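Local atomic coordinates of sensor protein (Shewanella sp. W3-18-1, PDB entry 3MYF), a protein that probably relays phosphoryl groups between response-regulator receiver domains through a histidine-containing phosphotransfer (HPt) domain of a hybrid sensor histidine kinase. Residues L3-W8 with L102-S107; M28-L33 with A108-L113; G61-C66 with T70-C75. All blocks are in the same frame, centred on the assembly; numbering follows the deposited sequence. Where two conformers were deposited one is given.

Contact 1: residues L3-W8 with L102-S107; sequences LHTLNW and LTKVES
Thr5 presses its methyl group against the backbone of helix 92-116 between Lys104 and Val105, and all the apolar touching across this contact passes through that one carbon. CG2 of Thr5 lies 3.6 Å from the carbonyl O of Lys104 and 3.8 Å from CB of the same lysine. On the other residue it meets CG2 of Val105, also at 3.8 Å. The threonine is set with OG1 beside its own backbone N (chi1 -66°), which puts CG2 anti to that N, facing the helix. A short branched residue suits this place, bringing a methyl close to the main chain, where the CA atoms of Thr5 and Val105 are 6.0 Å apart. The helix is the last of the HPt four-helix bundle, and the N-terminal segment lies against it before the short helix 8-14 begins. Val105, buried, also packs on Leu33 and Thr71, joining the neighbouring helices to this spot. The polar groups find partners elsewhere: OG1 of Thr5 is hydrogen-bonded to Glu101, one turn back on the helix, while the extended Lys104 carries its NZ away to a salt bridge with Asp100. The backbone of His4 is hydrogen-bonded to Thr70, its O also to OG1.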
loop_
_atom_site.group_PDB
_atom_site.type_symbol
_atom_site.label_atom_id
_atom_site.label_comp_id
_atom_site.label_asym_id
_atom_site.label_seq_id
_atom_site.Cartn_x
_atom_site.Cartn_y
_atom_site.Cartn_z
ATOM N N LEU A 3 -1.586 -8.604 20.854
ATOM C CA LEU A 3 -2.790 -8.153 20.140
ATOM C C LEU A 3 -2.941 -6.640 20.127
ATOM O O LEU A 3 -3.752 -6.102 19.368
ATOM C CB LEU A 3 -4.046 -8.767 20.755
ATOM N N HIS A 4 -2.175 -5.958 20.973
ATOM C CA HIS A 4 -2.121 -4.498 20.939
ATOM C C HIS A 4 -1.365 -3.999 19.704
ATOM O O HIS A 4 -1.620 -2.889 19.217
ATOM C CB HIS A 4 -1.469 -3.939 22.217
ATOM N N THR A 5 -0.423 -4.812 19.235
ATOM C CA THR A 5 0.409 -4.492 18.086
ATOM C C THR A 5 -0.292 -4.913 16.804
ATOM O O THR A 5 -0.470 -4.109 15.903
ATOM C CB THR A 5 1.806 -5.158 18.193
ATOM O OG1 THR A 5 2.520 -4.592 19.297
ATOM C CG2 THR A 5 2.635 -4.948 16.919
ATOM N N LEU A 6 -0.690 -6.183 16.732
ATOM C CA LEU A 6 -1.404 -6.691 15.569
ATOM C C LEU A 6 -2.406 -7.751 16.012
ATOM O O LEU A 6 -2.049 -8.681 16.724
ATOM C CB LEU A 6 -0.429 -7.278 14.527
ATOM C CG LEU A 6 -0.993 -8.033 13.318
ATOM C CD1 LEU A 6 -1.897 -7.174 12.457
ATOM C CD2 LEU A 6 0.139 -8.619 12.476
ATOM N N ASN A 7 -3.652 -7.569 15.587
ATOM C CA ASN A 7 -4.759 -8.442 15.942
ATOM C C ASN A 7 -5.416 -8.971 14.675
ATOM O O ASN A 7 -6.278 -8.310 14.082
ATOM C CB ASN A 7 -5.757 -7.682 16.834
ATOM C CG ASN A 7 -6.929 -8.548 17.291
ATOM O OD1 ASN A 7 -7.269 -9.550 16.660
ATOM N ND2 ASN A 7 -7.563 -8.143 18.387
ATOM N N TRP A 8 -4.995 -10.169 14.265
ATOM C CA TRP A 8 -5.477 -10.813 13.036
ATOM C C TRP A 8 -7.004 -10.874 12.952
ATOM O O TRP A 8 -7.589 -10.603 11.902
ATOM C CB TRP A 8 -4.853 -12.213 12.898
ATOM C CG TRP A 8 -5.485 -13.107 11.867
ATOM C CD1 TRP A 8 -6.160 -14.281 12.101
ATOM C CD2 TRP A 8 -5.500 -12.919 10.443
ATOM N NE1 TRP A 8 -6.591 -14.823 10.919
ATOM C CE2 TRP A 8 -6.203 -14.011 9.886
ATOM C CE3 TRP A 8 -4.991 -11.934 9.587
ATOM C CZ2 TRP A 8 -6.410 -14.146 8.506
ATOM C CZ3 TRP A 8 -5.196 -12.068 8.216
ATOM C CH2 TRP A 8 -5.899 -13.170 7.690
ATOM N N LEU A 102 6.075 0.768 15.033
ATOM C CA LEU A 102 6.159 0.311 13.636
ATOM C C LEU A 102 7.177 -0.804 13.420
ATOM O O LEU A 102 6.956 -1.700 12.596
ATOM C CB LEU A 102 6.404 1.470 12.681
ATOM C CG LEU A 102 5.219 2.428 12.681
ATOM C CD1 LEU A 102 5.492 3.590 11.706
ATOM C CD2 LEU A 102 3.915 1.699 12.340
ATOM N N THR A 103 8.271 -0.764 14.177
ATOM C CA THR A 103 9.207 -1.875 14.199
ATOM C C THR A 103 8.523 -3.178 14.654
ATOM O O THR A 103 8.724 -4.228 14.039
ATOM C CB THR A 103 10.448 -1.555 15.066
ATOM O OG1 THR A 103 11.182 -0.491 14.455
ATOM C CG2 THR A 103 11.371 -2.774 15.167
ATOM N N LYS A 104 7.719 -3.110 15.715
ATOM C CA LYS A 104 6.970 -4.292 16.189
ATOM C C LYS A 104 5.899 -4.744 15.191
ATOM O O LYS A 104 5.610 -5.942 15.070
ATOM C CB LYS A 104 6.310 -4.023 17.543
ATOM C CG LYS A 104 7.279 -3.732 18.684
ATOM C CD LYS A 104 6.539 -3.094 19.853
ATOM C CE LYS A 104 7.481 -2.807 20.996
ATOM N NZ LYS A 104 6.831 -1.951 22.017
ATOM N N VAL A 105 5.284 -3.786 14.514
ATOM C CA VAL A 105 4.254 -4.076 13.494
ATOM C C VAL A 105 4.875 -4.779 12.283
ATOM O O VAL A 105 4.298 -5.748 11.765
ATOM C CB VAL A 105 3.471 -2.787 13.061
ATOM C CG1 VAL A 105 2.637 -3.026 11.781
ATOM C CG2 VAL A 105 2.540 -2.317 14.192
ATOM N N GLU A 106 6.045 -4.308 11.848
ATOM C CA GLU A 106 6.776 -4.937 10.731
ATOM C C GLU A 106 7.070 -6.397 11.052
ATOM O O GLU A 106 6.908 -7.283 10.200
ATOM C CB GLU A 106 8.082 -4.198 10.423
ATOM C CG GLU A 106 7.898 -2.866 9.691
ATOM C CD GLU A 106 9.183 -2.052 9.575
ATOM O OE1 GLU A 106 10.135 -2.327 10.338
ATOM O OE2 GLU A 106 9.234 -1.116 8.730
ATOM N N SER A 107 7.521 -6.648 12.278
ATOM C CA SER A 107 7.823 -8.019 12.693
ATOM C C SER A 107 6.551 -8.867 12.764
ATOM O O SER A 107 6.532 -10.020 12.309
ATOM C CB SER A 107 8.551 -8.038 14.039
ATOM O OG SER A 107 8.472 -9.350 14.601
#

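Contact 2: residues M28-L33 with A108-L113; sequences MLLDSL and AVKQVL
Leu30 reaches from helix 19-46 to Val109, Lys110 and Leu113 on helix 92-116, and its atoms account for every close approach between the two segments. It starts at CB, which lies 4.1 Å from CG1 of Val109; here the backbones are nearest, with the CA atoms of Leu30 and Val109 6.9 Å apart. Next comes CG, held anti to the backbone N (chi1 177°), an extended setting that carries both methyls outward to the facing helix. CD1 goes to the aliphatic chain of Lys110, 3.7 Å from its CE and equally near its CG. The two side chains meet at about a right angle, the leucine against methylenes and the lysine continuing past it with its charged end. CD2 also touches CG of Lys110, then meets CD1 of Leu113 at 3.7 Å, these two leucines running past each other in opposite directions. The three partners stand at one face of their helix, a residue and a turn apart, as expected where helices of an up-and-down four-helix bundle pack. The segment axes run in opposing directions but steeply inclined, 138° between their N-to-C directions, and approach to 10.3 Å at the closest. A lysine serves well at the edge of such an interface, since its methylenes can pack while the amine stays toward solvent; Val109, by contrast, is buried and also packs on Leu26, and Leu113 on Leu23. Leu29, the residue before Leu30, faces inward to Leu59 and Ala62 of helix 49-63 and meets Met28 of the second subunit. Within helix 19-46 the hydroxyl OG of Ser32 donates a 2.7 Å hydrogen bond to the carbonyl O of Leu29, the donor lying 23° out of the carbonyl plane, satisfying a polar side chain on its own helix.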
loop_
_atom_site.group_PDB
_atom_site.type_symbol
_atom_site.label_atom_id
_atom_site.label_comp_id
_atom_site.label_asym_id
_atom_site.label_seq_id
_atom_site.Cartn_x
_atom_site.Cartn_y
_atom_site.Cartn_z
HETATM N N MSE A 28 0.066 -4.886 1.643
HETATM C CA MSE A 28 0.223 -3.511 1.168
HETATM C C MSE A 28 0.813 -2.629 2.259
HETATM O O MSE A 28 1.650 -1.776 1.985
HETATM C CB MSE A 28 -1.109 -2.934 0.674
HETATM C CG MSE A 28 -1.741 -3.682 -0.509
HETATM SE SE MSE A 28 -3.210 -2.690 -1.318
HETATM C CE MSE A 28 -4.252 -4.120 -2.087
ATOM N N LEU A 29 0.370 -2.840 3.499
ATOM C CA LEU A 29 0.921 -2.091 4.626
ATOM C C LEU A 29 2.417 -2.384 4.788
ATOM O O LEU A 29 3.218 -1.455 4.853
ATOM C CB LEU A 29 0.159 -2.416 5.915
ATOM C CG LEU A 29 0.635 -1.767 7.214
ATOM C CD1 LEU A 29 0.397 -0.259 7.096
ATOM C CD2 LEU A 29 -0.104 -2.311 8.394
ATOM N N LEU A 30 2.782 -3.663 4.818
ATOM C CA LEU A 30 4.164 -4.086 4.994
ATOM C C LEU A 30 5.092 -3.529 3.907
ATOM O O LEU A 30 6.185 -3.054 4.210
ATOM C CB LEU A 30 4.276 -5.619 5.082
ATOM C CG LEU A 30 5.692 -6.210 5.201
ATOM C CD1 LEU A 30 6.338 -5.801 6.507
ATOM C CD2 LEU A 30 5.705 -7.768 5.042
ATOM N N ASP A 31 4.668 -3.594 2.643
ATOM C CA ASP A 31 5.479 -3.059 1.560
ATOM C C ASP A 31 5.766 -1.566 1.784
ATOM O O ASP A 31 6.864 -1.099 1.500
ATOM C CB ASP A 31 4.800 -3.265 0.197
ATOM C CG ASP A 31 5.722 -2.932 -0.980
ATOM O OD1 ASP A 31 6.879 -3.414 -0.998
ATOM O OD2 ASP A 31 5.284 -2.213 -1.914
ATOM N N SER A 32 4.781 -0.850 2.315
ATOM C CA SER A 32 4.852 0.613 2.465
ATOM C C SER A 32 5.569 1.062 3.748
ATOM O O SER A 32 5.986 2.204 3.854
ATOM C CB SER A 32 3.443 1.201 2.454
ATOM O OG SER A 32 2.794 0.948 3.697
ATOM N N LEU A 33 5.723 0.163 4.715
ATOM C CA LEU A 33 6.238 0.573 6.030
ATOM C C LEU A 33 7.711 1.047 6.062
ATOM O O LEU A 33 8.011 2.010 6.764
ATOM C CB LEU A 33 5.967 -0.496 7.097
ATOM C CG LEU A 33 4.585 -0.461 7.748
ATOM C CD1 LEU A 33 4.422 -1.654 8.693
ATOM C CD2 LEU A 33 4.403 0.848 8.511
ATOM N N ALA A 108 5.494 -8.297 13.340
ATOM C CA ALA A 108 4.247 -9.033 13.560
ATOM C C ALA A 108 3.591 -9.419 12.244
ATOM O O ALA A 108 3.128 -10.553 12.085
ATOM C CB ALA A 108 3.295 -8.223 14.403
ATOM N N VAL A 109 3.567 -8.479 11.297
ATOM C CA VAL A 109 2.968 -8.738 9.985
ATOM C C VAL A 109 3.786 -9.762 9.192
ATOM O O VAL A 109 3.216 -10.705 8.616
ATOM C CB VAL A 109 2.747 -7.440 9.164
ATOM C CG1 VAL A 109 2.136 -7.755 7.801
ATOM C CG2 VAL A 109 1.853 -6.462 9.918
ATOM N N LYS A 110 5.113 -9.606 9.190
ATOM C CA LYS A 110 6.015 -10.581 8.549
ATOM C C LYS A 110 5.851 -11.985 9.137
ATOM O O LYS A 110 6.079 -13.003 8.460
ATOM C CB LYS A 110 7.472 -10.136 8.674
ATOM C CG LYS A 110 7.855 -8.995 7.753
ATOM C CD LYS A 110 9.347 -8.715 7.822
ATOM C CE LYS A 110 9.653 -7.272 7.436
ATOM N NZ LYS A 110 10.945 -7.178 6.683
ATOM N N GLN A 111 5.445 -12.036 10.401
ATOM C CA GLN A 111 5.178 -13.303 11.069
ATOM C C GLN A 111 3.835 -13.881 10.623
ATOM O O GLN A 111 3.733 -15.091 10.324
ATOM C CB GLN A 111 5.227 -13.113 12.593
ATOM N N VAL A 112 2.815 -13.026 10.567
ATOM C CA VAL A 112 1.462 -13.429 10.162
ATOM C C VAL A 112 1.381 -13.802 8.671
ATOM O O VAL A 112 0.452 -14.497 8.250
ATOM C CB VAL A 112 0.403 -12.353 10.549
ATOM C CG1 VAL A 112 -0.929 -12.588 9.844
ATOM C CG2 VAL A 112 0.196 -12.341 12.054
ATOM N N LEU A 113 2.363 -13.355 7.888
ATOM C CA LEU A 113 2.430 -13.696 6.466
ATOM C C LEU A 113 3.243 -14.961 6.218
ATOM O O LEU A 113 2.932 -15.727 5.304
ATOM C CB LEU A 113 2.966 -12.529 5.629
ATOM C CG LEU A 113 2.124 -11.238 5.608
ATOM C CD1 LEU A 113 2.857 -10.118 4.886
ATOM C CD2 LEU A 113 0.755 -11.447 4.998
#

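Contact 3: residues G61-C66 with T70-C75; sequences GASCYC and TTQRLC
The CA atoms of Ser63 and Gln72 come within 5.1 Å of each other, close for two helices, where the chain passes from helix 49-63 to helix 69-83, an alpha-alpha hairpin of the HPt bundle. Serine suits so tight a place, having little bulk: its CB rests 3.8 Å from CG2 of Thr71, and its OG lies 3.3 Å from CA of Gln72. With OG held between the backbone N and the carbonyl carbon, the hydroxyl can bond to the carbonyl of His60 one turn earlier, so its polarity is met within its own helix. Thr71 is buried and turns its methyl to Ser63, while the same side chain also touches Val105 and Glu101 of helix 92-116. Gln72 is longer: CG is anti to the backbone N (chi1 -176°) and the chain stays extended, laying CB and CG beside Ser63 OG and taking the amide on to Cys64. A leucine in place of Gln72 has no amide and would probably leave the thiol of Cys64 without its N-H donor. NE2 of Gln72 donates a nearly straight hydrogen bond to SG of Cys64 at 3.5 Å, N-H...S angle 167°, with the sulfur almost in the amide plane.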
loop_
_atom_site.group_PDB
_atom_site.type_symbol
_atom_site.label_atom_id
_atom_site.label_comp_id
_atom_site.label_asym_id
_atom_site.label_seq_id
_atom_site.Cartn_x
_atom_site.Cartn_y
_atom_site.Cartn_z
ATOM N N GLY A 61 -4.857 6.170 7.730
ATOM C CA GLY A 61 -5.851 5.567 6.843
ATOM C C GLY A 61 -5.682 4.062 6.818
ATOM O O GLY A 61 -6.631 3.323 7.100
ATOM N N ALA A 62 -4.460 3.616 6.520
ATOM C CA ALA A 62 -4.120 2.185 6.540
ATOM C C ALA A 62 -4.419 1.486 7.855
ATOM O O ALA A 62 -4.999 0.395 7.857
ATOM C CB ALA A 62 -2.672 1.970 6.157
ATOM N N SER A 63 -4.025 2.105 8.971
ATOM C CA SER A 63 -4.119 1.465 10.281
ATOM C C SER A 63 -5.549 1.082 10.644
ATOM O O SER A 63 -5.766 0.119 11.373
ATOM C CB SER A 63 -3.469 2.331 11.376
ATOM O OG SER A 63 -4.271 3.442 11.724
ATOM N N CYS A 64 -6.519 1.805 10.089
ATOM C CA CYS A 64 -7.931 1.563 10.385
ATOM C C CYS A 64 -8.416 0.224 9.815
ATOM O O CYS A 64 -9.489 -0.241 10.180
ATOM C CB CYS A 64 -8.822 2.711 9.870
ATOM S SG CYS A 64 -8.624 4.330 10.714
ATOM N N TYR A 65 -7.621 -0.385 8.931
ATOM C CA TYR A 65 -8.015 -1.615 8.248
ATOM C C TYR A 65 -7.006 -2.765 8.376
ATOM O O TYR A 65 -7.213 -3.831 7.801
ATOM C CB TYR A 65 -8.357 -1.321 6.771
ATOM C CG TYR A 65 -9.545 -0.388 6.634
ATOM C CD1 TYR A 65 -10.841 -0.893 6.560
ATOM C CD2 TYR A 65 -9.376 1.000 6.630
ATOM C CE1 TYR A 65 -11.938 -0.047 6.469
ATOM C CE2 TYR A 65 -10.463 1.855 6.537
ATOM C CZ TYR A 65 -11.742 1.324 6.454
ATOM O OH TYR A 65 -12.828 2.164 6.368
ATOM N N CYS A 66 -5.946 -2.572 9.156
ATOM C CA CYS A 66 -4.937 -3.627 9.328
ATOM C C CYS A 66 -4.820 -4.209 10.728
ATOM O O CYS A 66 -3.843 -4.886 11.024
ATOM C CB CYS A 66 -3.570 -3.131 8.867
ATOM S SG CYS A 66 -3.580 -2.695 7.151
ATOM N N THR A 70 -2.546 0.006 18.445
ATOM C CA THR A 70 -1.625 1.006 19.001
ATOM C C THR A 70 -1.203 2.002 17.931
ATOM O O THR A 70 -1.215 3.222 18.180
ATOM C CB THR A 70 -0.415 0.352 19.717
ATOM O OG1 THR A 70 -0.894 -0.417 20.826
ATOM C CG2 THR A 70 0.573 1.405 20.244
ATOM N N THR A 71 -0.887 1.485 16.740
ATOM C CA THR A 71 -0.594 2.323 15.575
ATOM C C THR A 71 -1.742 3.283 15.302
ATOM O O THR A 71 -1.516 4.487 15.096
ATOM C CB THR A 71 -0.315 1.464 14.326
ATOM O OG1 THR A 71 0.833 0.628 14.549
ATOM C CG2 THR A 71 -0.061 2.312 13.114
ATOM N N GLN A 72 -2.965 2.752 15.290
ATOM C CA GLN A 72 -4.141 3.546 14.991
ATOM C C GLN A 72 -4.286 4.711 15.966
ATOM O O GLN A 72 -4.514 5.844 15.541
ATOM C CB GLN A 72 -5.416 2.695 14.991
ATOM C CG GLN A 72 -6.665 3.480 14.581
ATOM C CD GLN A 72 -7.961 2.715 14.809
ATOM O OE1 GLN A 72 -8.163 2.098 15.858
ATOM N NE2 GLN A 72 -8.857 2.775 13.833
ATOM N N ARG A 73 -4.136 4.414 17.260
ATOM C CA ARG A 73 -4.274 5.407 18.312
ATOM C C ARG A 73 -3.201 6.479 18.186
ATOM O O ARG A 73 -3.490 7.686 18.235
ATOM C CB ARG A 73 -4.172 4.746 19.683
ATOM C CG ARG A 73 -4.074 5.747 20.838
ATOM C CD ARG A 73 -4.130 5.052 22.160
ATOM N NE ARG A 73 -2.931 4.272 22.441
ATOM C CZ ARG A 73 -1.783 4.785 22.872
ATOM N NH1 ARG A 73 -0.758 3.986 23.123
ATOM N NH2 ARG A 73 -1.654 6.094 23.040
ATOM N N LEU A 74 -1.958 6.030 18.044
ATOM C CA LEU A 74 -0.822 6.962 17.958
ATOM C C LEU A 74 -0.967 7.870 16.743
ATOM O O LEU A 74 -0.749 9.094 16.855
ATOM C CB LEU A 74 0.513 6.200 17.959
ATOM C CG LEU A 74 0.880 5.554 19.329
ATOM C CD1 LEU A 74 2.137 4.725 19.205
ATOM C CD2 LEU A 74 1.064 6.570 20.477
ATOM N N CYS A 75 -1.368 7.298 15.603
ATOM C CA CYS A 75 -1.598 8.106 14.388
ATOM C C CYS A 75 -2.728 9.110 14.597
ATOM O O CYS A 75 -2.625 10.246 14.153
ATOM C CB CYS A 75 -1.866 7.242 13.152
ATOM S SG CYS A 75 -0.405 6.408 12.528
#

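Contacts 1 and 2 are consecutive on helix 92-116, their centres about 9 Å apart, and their segments alternate along the chain. Contact 3 is nested inside both, its centre about 11 Å from that of contact 1 and about 14 Å from that of contact 2, joining helices 49-63 and 69-83. Together they tie the N-terminal segment and all four helices of the bundle. Leu6 stands where the three regions meet, its CD2 lying 3.6 Å from the N of Val109 and its CD1 near the O of Cys66. Contacts 2 and 3 touch through Leu29, and both reach the second subunit. In HPt domains this bundle presents the phospho-accepting histidine, which probably lies on helix 49-63 here.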